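Local coordinates for protein proline dehydrogenase (Bradyrhizobium japonicum USDA 110, PDB 3HAZ) that probably oxidises proline to glutamate in two steps, pairing an FAD-dependent proline dehydrogenase with an NAD-dependent 1-pyrroline-5-carboxylate dehydrogenase in one chain, at residues Ile764-Ala769 with Leu799-Glu804; Ser795-Leu800 with Pro890-Val895; Asp307-Ala312 with Arg336-Arg341. One frame throughout, in Å; residues are numbered along the deposited sequence.

Contact 1: residues Ile764-Ala769 with Leu799-Glu804; sequences INAMIA and LLFVQE
With CG trans to its own carbonyl carbon (chi1 -67°), Phe801 swings its ring beside strand 765-769, edge first. Its CE2 lies 3.9 Å from Ala766 CB, and both this methyl and Met767 O sit close to the ring plane. That carbonyl is held from the same residue: Phe801 N donates to Met767 O at 2.7 Å in a nearly straight bond (167° at the hydrogen). Ile768 adds its CG1 obliquely to the ring. On the other face of the sheet Met767 and Leu800 each keep CG trans to the backbone N, and the two chains run side by side in the same direction; Leu800 CD1 fits along the thioether, 3.9 Å from Met767 CG and 4.0 Å from its SD. Ala769 contributes a methyl to this face, 4.3 Å from CB to Leu800 CD1. The two strands are parallel neighbours in the middle of a seven-stranded mixed sheet of the aldehyde dehydrogenase part, joined as a beta-alpha-beta crossover through helix 775-787. Their ladder also runs from Leu799 N to Asn765 O, from Met767 N to Leu799 O (2.8 Å) and from Ala769 N to Phe801 O, ending where Gln803 N meets Ala769 O at 3.2 Å. Val905 and Ile909 of helix 902-911 cover Phe801 and Ile768. The buried amide of Asn765 is satisfied at both ends: ND2 donates to the carbonyls of Ala796 and Cys794, the latter the predicted active-site residue, and OD1 accepts from Thr917 N.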
loop_
_atom_site.group_PDB
_atom_site.type_symbol
_atom_site.label_atom_id
_atom_site.label_comp_id
_atom_site.label_asym_id
_atom_site.label_seq_id
_atom_site.Cartn_x
_atom_site.Cartn_y
_atom_site.Cartn_z
ATOM N N ILE A 764 32.484 38.282 9.380
ATOM C CA ILE A 764 33.807 38.055 9.941
ATOM C C ILE A 764 33.777 36.607 10.410
ATOM O O ILE A 764 33.452 36.307 11.561
ATOM C CB ILE A 764 34.126 39.053 11.078
ATOM C CG1 ILE A 764 33.942 40.488 10.566
ATOM C CG2 ILE A 764 35.545 38.838 11.609
ATOM C CD1 ILE A 764 34.229 41.580 11.587
ATOM N N ASN A 765 34.072 35.703 9.482
ATOM C CA ASN A 765 33.838 34.282 9.697
ATOM C C ASN A 765 34.956 33.621 10.496
ATOM O O ASN A 765 36.131 33.757 10.162
ATOM C CB ASN A 765 33.625 33.579 8.350
ATOM C CG ASN A 765 32.569 34.271 7.498
ATOM O OD1 ASN A 765 31.495 34.618 7.984
ATOM N ND2 ASN A 765 32.880 34.490 6.226
ATOM N N ALA A 766 34.568 32.913 11.553
ATOM C CA ALA A 766 35.505 32.255 12.453
ATOM C C ALA A 766 35.546 30.758 12.215
ATOM O O ALA A 766 34.619 30.176 11.648
ATOM C CB ALA A 766 35.121 32.529 13.909
ATOM N N MET A 767 36.638 30.144 12.652
ATOM C CA MET A 767 36.709 28.699 12.796
ATOM C C MET A 767 37.211 28.379 14.197
ATOM O O MET A 767 38.103 29.048 14.710
ATOM C CB MET A 767 37.640 28.068 11.759
ATOM C CG MET A 767 37.871 26.576 12.004
ATOM S SD MET A 767 38.938 25.780 10.787
ATOM C CE MET A 767 37.878 25.744 9.340
ATOM N N ILE A 768 36.627 27.362 14.819
ATOM C CA ILE A 768 37.120 26.886 16.102
ATOM C C ILE A 768 37.715 25.496 15.913
ATOM O O ILE A 768 37.040 24.579 15.438
ATOM C CB ILE A 768 36.005 26.842 17.156
ATOM C CG1 ILE A 768 35.332 28.213 17.279
ATOM C CG2 ILE A 768 36.555 26.379 18.501
ATOM C CD1 ILE A 768 34.129 28.220 18.212
ATOM N N ALA A 769 38.994 25.355 16.244
ATOM C CA ALA A 769 39.667 24.061 16.170
ATOM C C ALA A 769 40.240 23.681 17.537
ATOM O O ALA A 769 41.034 24.436 18.104
ATOM C CB ALA A 769 40.776 24.095 15.112
ATOM N N LEU A 799 38.949 34.435 10.802
ATOM C CA LEU A 799 39.441 34.341 12.171
ATOM C C LEU A 799 39.503 32.905 12.690
ATOM O O LEU A 799 38.475 32.290 12.952
ATOM C CB LEU A 799 38.571 35.192 13.097
ATOM C CG LEU A 799 39.031 35.271 14.551
ATOM C CD1 LEU A 799 40.485 35.711 14.615
ATOM C CD2 LEU A 799 38.141 36.227 15.334
ATOM N N LEU A 800 40.715 32.378 12.850
ATOM C CA LEU A 800 40.890 31.030 13.388
ATOM C C LEU A 800 41.150 31.058 14.888
ATOM O O LEU A 800 42.093 31.703 15.342
ATOM C CB LEU A 800 42.048 30.308 12.685
ATOM C CG LEU A 800 42.473 28.944 13.250
ATOM C CD1 LEU A 800 41.379 27.879 13.085
ATOM C CD2 LEU A 800 43.755 28.488 12.584
ATOM N N PHE A 801 40.305 30.363 15.649
ATOM C CA PHE A 801 40.571 30.102 17.060
ATOM C C PHE A 801 41.148 28.690 17.176
ATOM O O PHE A 801 40.560 27.734 16.677
ATOM C CB PHE A 801 39.289 30.187 17.891
ATOM C CG PHE A 801 38.687 31.564 17.971
ATOM C CD1 PHE A 801 39.064 32.448 18.977
ATOM C CD2 PHE A 801 37.709 31.963 17.067
ATOM C CE1 PHE A 801 38.491 33.703 19.072
ATOM C CE2 PHE A 801 37.140 33.220 17.153
ATOM C CZ PHE A 801 37.526 34.091 18.157
ATOM N N VAL A 802 42.298 28.561 17.828
ATOM C CA VAL A 802 42.964 27.269 17.963
ATOM C C VAL A 802 43.432 27.065 19.402
ATOM O O VAL A 802 43.989 27.980 20.010
ATOM C CB VAL A 802 44.175 27.170 17.021
ATOM C CG1 VAL A 802 45.109 28.359 17.240
ATOM C CG2 VAL A 802 44.909 25.854 17.249
ATOM N N GLN A 803 43.189 25.879 19.954
ATOM C CA GLN A 803 43.538 25.616 21.347
ATOM C C GLN A 803 45.051 25.687 21.511
ATOM O O GLN A 803 45.798 25.266 20.630
ATOM C CB GLN A 803 42.986 24.265 21.827
ATOM C CG GLN A 803 41.568 24.336 22.376
ATOM C CD GLN A 803 41.007 22.970 22.775
ATOM O OE1 GLN A 803 41.657 21.942 22.591
ATOM N NE2 GLN A 803 39.795 22.959 23.317
ATOM N N GLU A 804 45.497 26.241 22.633
ATOM C CA GLU A 804 46.913 26.555 22.812
ATOM C C GLU A 804 47.840 25.346 22.699
ATOM O O GLU A 804 48.955 25.467 22.192
ATOM C CB GLU A 804 47.139 27.287 24.138
ATOM C CG GLU A 804 46.763 26.473 25.361
ATOM C CD GLU A 804 46.792 27.301 26.631
ATOM O OE1 GLU A 804 47.189 28.484 26.555
ATOM O OE2 GLU A 804 46.414 26.769 27.699
#

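Contact 2: residues Ser795-Leu800 with Pro890-Val895; sequences SALRLL and PILHVV. With SO4 (sulfate ion), chain E.
Arg798 O takes two hydrogen bonds from a single residue, His893, at the point where two parallel strands of the aldehyde dehydrogenase sheet come together. The backbone N and ring ND1 of His893 both lie 3.0 Å from that oxygen. The ND1 bond runs in the imidazole plane, whereas the backbone N stands above the carbonyl plane, 36° out of it. Turning CG beside the backbone N (chi1 -51°) brings ND1 round next to the main-chain N-H, and the paired grip helps fix the ring's rotation. Farther along, Leu800 N donates to His893 O at 2.7 Å and Val895 N to Leu800 O. Around this ladder lies a shell of aliphatic groups. Leu799 CD1 reaches across on the His893 face, 3.5 Å from His893 O and also against Val895 CG2. On the other face Leu892 CD1 lies 3.9 Å from Leu797 CG, where the two side chains cross obliquely, and Leu800 CB meets Val894 CG2 at 4.1 Å. Val782 of helix 775-787 packs on both Leu797 and Leu892. The far ring nitrogen of His893 is held in turn by His848 NE2, while the guanidinium of Arg798 lies flat under Ala796 CB and sends NH1 to Gly791 O. Beside the predicted catalytic Cys794, a sulfate, probably from the crystallisation liquor, is bound by Arg793 and the main-chain N of Gly948 and Ala949, consistent with the place where related enzymes hold the substrate's carboxylate. Here Ser795 OG donates to sulfate O3 at 2.8 Å.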
loop_
_atom_site.group_PDB
_atom_site.type_symbol
_atom_site.label_atom_id
_atom_site.label_comp_id
_atom_site.label_asym_id
_atom_site.label_seq_id
_atom_site.Cartn_x
_atom_site.Cartn_y
_atom_site.Cartn_z
ATOM N N SER A 795 31.965 33.756 2.389
ATOM C CA SER A 795 32.019 32.659 3.354
ATOM C C SER A 795 33.424 32.431 3.919
ATOM O O SER A 795 33.618 31.590 4.802
ATOM C CB SER A 795 31.565 31.377 2.675
ATOM O OG SER A 795 32.398 31.106 1.565
ATOM N N ALA A 796 34.399 33.170 3.402
ATOM C CA ALA A 796 35.808 32.905 3.694
ATOM C C ALA A 796 36.148 33.008 5.170
ATOM O O ALA A 796 35.605 33.847 5.898
ATOM C CB ALA A 796 36.719 33.833 2.885
ATOM N N LEU A 797 37.066 32.146 5.596
ATOM C CA LEU A 797 37.581 32.174 6.954
ATOM C C LEU A 797 38.432 33.423 7.185
ATOM O O LEU A 797 39.373 33.691 6.434
ATOM C CB LEU A 797 38.409 30.919 7.219
ATOM C CG LEU A 797 39.127 30.864 8.571
ATOM C CD1 LEU A 797 38.132 30.969 9.735
ATOM C CD2 LEU A 797 39.928 29.586 8.662
ATOM N N ARG A 798 38.098 34.181 8.228
ATOM C CA ARG A 798 38.838 35.392 8.569
ATOM C C ARG A 798 39.515 35.264 9.931
ATOM O O ARG A 798 40.535 35.908 10.186
ATOM C CB ARG A 798 37.915 36.621 8.562
ATOM C CG ARG A 798 36.986 36.702 7.360
ATOM C CD ARG A 798 37.769 36.880 6.070
ATOM N NE ARG A 798 36.900 37.190 4.932
ATOM C CZ ARG A 798 37.325 37.259 3.673
ATOM N NH1 ARG A 798 36.477 37.549 2.697
ATOM N NH2 ARG A 798 38.603 37.031 3.388
ATOM N N LEU A 799 38.949 34.435 10.802
ATOM C CA LEU A 799 39.441 34.341 12.171
ATOM C C LEU A 799 39.503 32.905 12.690
ATOM O O LEU A 799 38.475 32.290 12.952
ATOM C CB LEU A 799 38.571 35.192 13.097
ATOM C CG LEU A 799 39.031 35.271 14.551
ATOM C CD1 LEU A 799 40.485 35.711 14.615
ATOM C CD2 LEU A 799 38.141 36.227 15.334
ATOM N N LEU A 800 40.715 32.378 12.850
ATOM C CA LEU A 800 40.890 31.030 13.388
ATOM C C LEU A 800 41.150 31.058 14.888
ATOM O O LEU A 800 42.093 31.703 15.342
ATOM C CB LEU A 800 42.048 30.308 12.685
ATOM C CG LEU A 800 42.473 28.944 13.250
ATOM C CD1 LEU A 800 41.379 27.879 13.085
ATOM C CD2 LEU A 800 43.755 28.488 12.584
ATOM N N PRO A 890 43.016 37.604 1.033
ATOM C CA PRO A 890 43.713 36.400 1.517
ATOM C C PRO A 890 44.400 36.653 2.853
ATOM O O PRO A 890 45.607 36.469 2.947
ATOM C CB PRO A 890 44.801 36.163 0.460
ATOM C CG PRO A 890 44.731 37.326 -0.519
ATOM C CD PRO A 890 43.820 38.367 0.064
ATOM N N ILE A 891 43.651 37.058 3.871
ATOM C CA ILE A 891 44.266 37.475 5.121
ATOM C C ILE A 891 43.667 36.764 6.325
ATOM O O ILE A 891 42.554 37.074 6.760
ATOM C CB ILE A 891 44.181 39.006 5.301
ATOM C CG1 ILE A 891 44.796 39.705 4.083
ATOM C CG2 ILE A 891 44.882 39.431 6.595
ATOM C CD1 ILE A 891 44.538 41.194 4.029
ATOM N N LEU A 892 44.419 35.806 6.862
ATOM C CA LEU A 892 43.964 35.030 8.008
ATOM C C LEU A 892 44.406 35.669 9.323
ATOM O O LEU A 892 45.557 36.077 9.469
ATOM C CB LEU A 892 44.500 33.598 7.925
ATOM C CG LEU A 892 44.150 32.681 9.090
ATOM C CD1 LEU A 892 42.657 32.364 9.064
ATOM C CD2 LEU A 892 44.976 31.407 9.021
ATOM N N HIS A 893 43.482 35.755 10.274
ATOM C CA HIS A 893 43.812 36.189 11.623
ATOM C C HIS A 893 43.636 34.999 12.557
ATOM O O HIS A 893 42.687 34.229 12.408
ATOM C CB HIS A 893 42.916 37.353 12.055
ATOM C CG HIS A 893 42.877 38.479 11.073
ATOM N ND1 HIS A 893 42.074 38.460 9.952
ATOM C CD2 HIS A 893 43.552 39.653 11.031
ATOM C CE1 HIS A 893 42.248 39.578 9.269
ATOM N NE2 HIS A 893 43.140 40.318 9.901
ATOM N N VAL A 894 44.561 34.840 13.506
ATOM C CA VAL A 894 44.529 33.707 14.428
ATOM C C VAL A 894 44.582 34.131 15.893
ATOM O O VAL A 894 45.359 35.003 16.276
ATOM C CB VAL A 894 45.695 32.729 14.166
ATOM C CG1 VAL A 894 45.606 31.532 15.108
ATOM C CG2 VAL A 894 45.699 32.279 12.711
ATOM N N VAL A 895 43.749 33.500 16.708
ATOM C CA VAL A 895 43.786 33.687 18.150
ATOM C C VAL A 895 43.915 32.308 18.816
ATOM O O VAL A 895 43.146 31.396 18.511
ATOM C CB VAL A 895 42.497 34.370 18.653
ATOM C CG1 VAL A 895 42.446 34.368 20.175
ATOM C CG2 VAL A 895 42.392 35.783 18.104
HETATM S S SO4 E . 30.763 30.293 -1.191
HETATM O O1 SO4 E . 30.094 29.486 -0.168
HETATM O O2 SO4 E . 30.397 31.697 -1.002
HETATM O O3 SO4 E . 32.212 30.165 -1.085
HETATM O O4 SO4 E . 30.351 29.824 -2.511
#

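Contact 3: residues Asp307-Ala312 with Arg336-Arg341; sequences DGFGLA and RKLMVR. With FAD (flavin-adenine dinucleotide), chain C.
Arg341 leaves its strand on the face it shares with Ala312; its CB lies 4.0 Å from Leu311 O and from Ala312 CA, next to the bond from Arg341 N to Leu311 O. A bend at chi3 (-63°) then turns the chain toward the N5/C6 edge of the flavin. CD and NE each come within 3.7 Å of FAD C6, which sits over one face of the guanidinium, offset toward the rim. FAD O4 lies at the guanidinium edge, in its plane. NH1 ends 3.1 Å from FAD N5 and makes a salt bridge to Asp280, while Ala312 CB approaches the guanidinium obliquely; NH2 bonds to Ser237 and Tyr443, and NE to Gln418. With an alanine here, Asp280 would probably lose its charge partner, and the N5 edge of the flavin its cationic neighbour. Behind this site, Met339 N bonds to Phe309 O, and Gly310 CA approaches Met339 O to 3.0 Å, where a CB would clash. At the opposite end of the strands a water links Asp307 OD1 to Lys337 N. Such adjacent parallel strands, with cofactor-binding groups at their C-terminal ends, belong to the TIM-type barrel of proline dehydrogenases.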
loop_
_atom_site.group_PDB
_atom_site.type_symbol
_atom_site.label_atom_id
_atom_site.label_comp_id
_atom_site.label_asym_id
_atom_site.label_seq_id
_atom_site.Cartn_x
_atom_site.Cartn_y
_atom_site.Cartn_z
ATOM N N ASP A 307 66.573 -5.483 -8.535
ATOM C CA ASP A 307 65.260 -6.067 -8.807
ATOM C C ASP A 307 64.191 -5.717 -7.756
ATOM O O ASP A 307 63.113 -6.322 -7.732
ATOM C CB ASP A 307 65.371 -7.598 -8.919
ATOM C CG ASP A 307 66.329 -8.049 -10.019
ATOM O OD1 ASP A 307 66.627 -7.252 -10.935
ATOM O OD2 ASP A 307 66.781 -9.215 -9.968
ATOM N N GLY A 308 64.475 -4.744 -6.898
ATOM C CA GLY A 308 63.585 -4.450 -5.783
ATOM C C GLY A 308 62.585 -3.319 -5.970
ATOM O O GLY A 308 61.671 -3.154 -5.156
ATOM N N PHE A 309 62.750 -2.531 -7.030
ATOM C CA PHE A 309 61.858 -1.399 -7.268
ATOM C C PHE A 309 60.476 -1.876 -7.673
ATOM O O PHE A 309 60.336 -2.882 -8.366
ATOM C CB PHE A 309 62.412 -0.459 -8.338
ATOM C CG PHE A 309 61.601 0.797 -8.519
ATOM C CD1 PHE A 309 61.879 1.934 -7.775
ATOM C CD2 PHE A 309 60.558 0.840 -9.432
ATOM C CE1 PHE A 309 61.134 3.088 -7.935
ATOM C CE2 PHE A 309 59.805 1.994 -9.592
ATOM C CZ PHE A 309 60.096 3.118 -8.845
ATOM N N GLY A 310 59.456 -1.140 -7.244
ATOM C CA GLY A 310 58.089 -1.510 -7.548
ATOM C C GLY A 310 57.039 -0.528 -7.067
ATOM O O GLY A 310 57.353 0.551 -6.542
ATOM N N LEU A 311 55.781 -0.915 -7.249
ATOM C CA LEU A 311 54.654 -0.056 -6.919
ATOM C C LEU A 311 53.429 -0.902 -6.616
ATOM O O LEU A 311 53.363 -2.083 -6.983
ATOM C CB LEU A 311 54.330 0.869 -8.086
ATOM C CG LEU A 311 53.412 0.264 -9.157
ATOM C CD1 LEU A 311 52.869 1.355 -10.077
ATOM C CD2 LEU A 311 54.132 -0.808 -9.960
ATOM N N ALA A 312 52.460 -0.284 -5.951
ATOM C CA ALA A 312 51.178 -0.929 -5.689
ATOM C C ALA A 312 50.188 -0.543 -6.785
ATOM O O ALA A 312 50.246 0.569 -7.321
ATOM C CB ALA A 312 50.644 -0.522 -4.323
ATOM N N ARG A 336 64.096 -4.019 -16.831
ATOM C CA ARG A 336 64.194 -4.179 -15.390
ATOM C C ARG A 336 63.271 -5.288 -14.912
ATOM O O ARG A 336 62.308 -5.646 -15.588
ATOM C CB ARG A 336 63.835 -2.872 -14.668
ATOM C CG ARG A 336 64.582 -1.641 -15.168
ATOM C CD ARG A 336 66.036 -1.611 -14.698
ATOM N NE ARG A 336 66.706 -0.421 -15.219
ATOM C CZ ARG A 336 66.599 0.792 -14.683
ATOM N NH1 ARG A 336 67.225 1.819 -15.239
ATOM N NH2 ARG A 336 65.867 0.981 -13.588
ATOM N N LYS A 337 63.596 -5.842 -13.750
ATOM C CA LYS A 337 62.682 -6.692 -13.008
ATOM C C LYS A 337 62.020 -5.822 -11.953
ATOM O O LYS A 337 62.687 -5.008 -11.307
ATOM C CB LYS A 337 63.442 -7.823 -12.317
ATOM C CG LYS A 337 63.909 -8.939 -13.231
ATOM C CD LYS A 337 64.329 -10.146 -12.400
ATOM C CE LYS A 337 64.416 -11.401 -13.246
ATOM N NZ LYS A 337 64.524 -12.622 -12.401
ATOM N N LEU A 338 60.713 -5.986 -11.783
ATOM C CA LEU A 338 59.970 -5.205 -10.806
ATOM C C LEU A 338 59.207 -6.108 -9.856
ATOM O O LEU A 338 58.777 -7.201 -10.226
ATOM C CB LEU A 338 58.984 -4.258 -11.502
ATOM C CG LEU A 338 59.551 -3.285 -12.539
ATOM C CD1 LEU A 338 58.424 -2.530 -13.238
ATOM C CD2 LEU A 338 60.536 -2.321 -11.895
ATOM N N MET A 339 59.053 -5.646 -8.624
ATOM C CA MET A 339 58.174 -6.294 -7.669
ATOM C C MET A 339 56.912 -5.441 -7.570
ATOM O O MET A 339 56.972 -4.245 -7.268
ATOM C CB MET A 339 58.884 -6.462 -6.322
ATOM C CG MET A 339 60.130 -7.363 -6.408
ATOM S SD MET A 339 61.205 -7.367 -4.950
ATOM C CE MET A 339 60.299 -8.470 -3.850
ATOM N N VAL A 340 55.774 -6.056 -7.869
ATOM C CA VAL A 340 54.529 -5.322 -8.036
ATOM C C VAL A 340 53.469 -5.811 -7.061
ATOM O O VAL A 340 53.083 -6.977 -7.084
ATOM C CB VAL A 340 54.009 -5.477 -9.467
ATOM C CG1 VAL A 340 52.721 -4.698 -9.649
ATOM C CG2 VAL A 340 55.076 -5.026 -10.456
ATOM N N ARG A 341 53.008 -4.912 -6.200
ATOM C CA ARG A 341 52.008 -5.248 -5.197
ATOM C C ARG A 341 50.594 -5.028 -5.705
ATOM O O ARG A 341 50.237 -3.925 -6.118
ATOM C CB ARG A 341 52.208 -4.416 -3.928
ATOM C CG ARG A 341 51.223 -4.789 -2.826
ATOM C CD ARG A 341 51.094 -3.683 -1.795
ATOM N NE ARG A 341 52.352 -3.434 -1.107
ATOM C CZ ARG A 341 52.743 -2.230 -0.710
ATOM N NH1 ARG A 341 51.974 -1.172 -0.943
ATOM N NH2 ARG A 341 53.898 -2.084 -0.093
HETATM P PA FAD C . 38.389 -7.679 1.702
HETATM O O1A FAD C . 37.371 -7.664 2.979
HETATM O O2A FAD C . 38.272 -8.899 0.903
HETATM O O5B FAD C . 38.039 -6.412 0.745
HETATM C C5B FAD C . 37.972 -5.145 1.334
HETATM C C4B FAD C . 37.935 -4.068 0.242
HETATM O O4B FAD C . 37.094 -4.296 -1.016
HETATM C C3B FAD C . 38.235 -2.701 0.375
HETATM O O3B FAD C . 39.389 -2.326 1.107
HETATM C C2B FAD C . 37.951 -2.129 -0.991
HETATM O O2B FAD C . 39.066 -1.865 -1.822
HETATM C C1B FAD C . 36.910 -3.013 -1.578
HETATM N N9A FAD C . 35.517 -2.653 -1.378
HETATM C C8A FAD C . 34.805 -2.586 -0.186
HETATM N N7A FAD C . 33.513 -2.253 -0.492
HETATM C C5A FAD C . 33.429 -2.119 -1.898
HETATM C C6A FAD C . 32.290 -1.770 -2.817
HETATM N N6A FAD C . 30.963 -1.490 -2.282
HETATM N N1A FAD C . 32.479 -1.720 -4.118
HETATM C C2A FAD C . 33.748 -1.998 -4.663
HETATM N N3A FAD C . 34.842 -2.330 -3.780
HETATM C C4A FAD C . 34.642 -2.383 -2.424
HETATM N N1 FAD C . 45.553 0.048 -0.721
HETATM C C2 FAD C . 45.784 1.163 -1.489
HETATM O O2 FAD C . 44.718 1.871 -2.000
HETATM N N3 FAD C . 47.131 1.609 -1.714
HETATM C C4 FAD C . 48.182 0.926 -1.170
HETATM O O4 FAD C . 49.497 1.322 -1.446
HETATM C C4X FAD C . 47.943 -0.244 -0.371
HETATM N N5 FAD C . 49.084 -1.007 0.224
HETATM C C5X FAD C . 48.827 -2.154 1.015
HETATM C C6 FAD C . 49.950 -2.897 1.605
HETATM C C7 FAD C . 49.691 -4.045 2.390
HETATM C C7M FAD C . 50.860 -4.792 3.014
HETATM C C8 FAD C . 48.300 -4.502 2.612
HETATM C C8M FAD C . 47.988 -5.743 3.465
HETATM C C9 FAD C . 47.229 -3.788 2.046
HETATM C C9A FAD C . 47.489 -2.586 1.234
HETATM N N10 FAD C . 46.379 -1.836 0.642
HETATM C C10 FAD C . 46.649 -0.667 -0.162
HETATM C "C1'" FAD C . 44.967 -2.335 0.688
HETATM C "C2'" FAD C . 44.098 -1.824 1.866
HETATM O "O2'" FAD C . 44.926 -1.259 2.876
HETATM C "C3'" FAD C . 43.225 -2.980 2.382
HETATM O "O3'" FAD C . 44.004 -3.856 3.188
HETATM C "C4'" FAD C . 42.561 -3.810 1.224
HETATM O "O4'" FAD C . 41.945 -3.100 0.206
HETATM C "C5'" FAD C . 41.653 -4.944 1.770
HETATM O "O5'" FAD C . 41.492 -6.012 0.850
HETATM P P FAD C . 41.257 -7.532 1.472
HETATM O O1P FAD C . 41.228 -8.642 0.228
HETATM O O2P FAD C . 42.304 -7.829 2.456
HETATM O O3P FAD C . 39.871 -7.471 2.334
HETATM O O HOH W 1 66.239 -5.006 -12.584
HETATM O O HOH W 2 63.861 -2.888 -9.747
#

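Overall arrangement
Contact 3 comes first along the chain, in the proline dehydrogenase barrel; contacts 1 and 2 follow in the aldehyde dehydrogenase part, on the opposite side of the chain's centre. Centres of contact 3 and either of the others are 46 Å apart, and nothing touches between them. Contacts 1 and 2 lie only 8 Å apart between centres and share strand 797-803, which is flanked by 765-769 on one edge and 891-897 on the other, so they are consecutive seams of one sheet. Contacts 1 and 3 each close a beta-alpha-beta unit. The flavin site and the predicted active-site cysteine region thus lie by separate sheets of one bifunctional chain, the parallel barrel and a mixed sheet whose strands here run parallel.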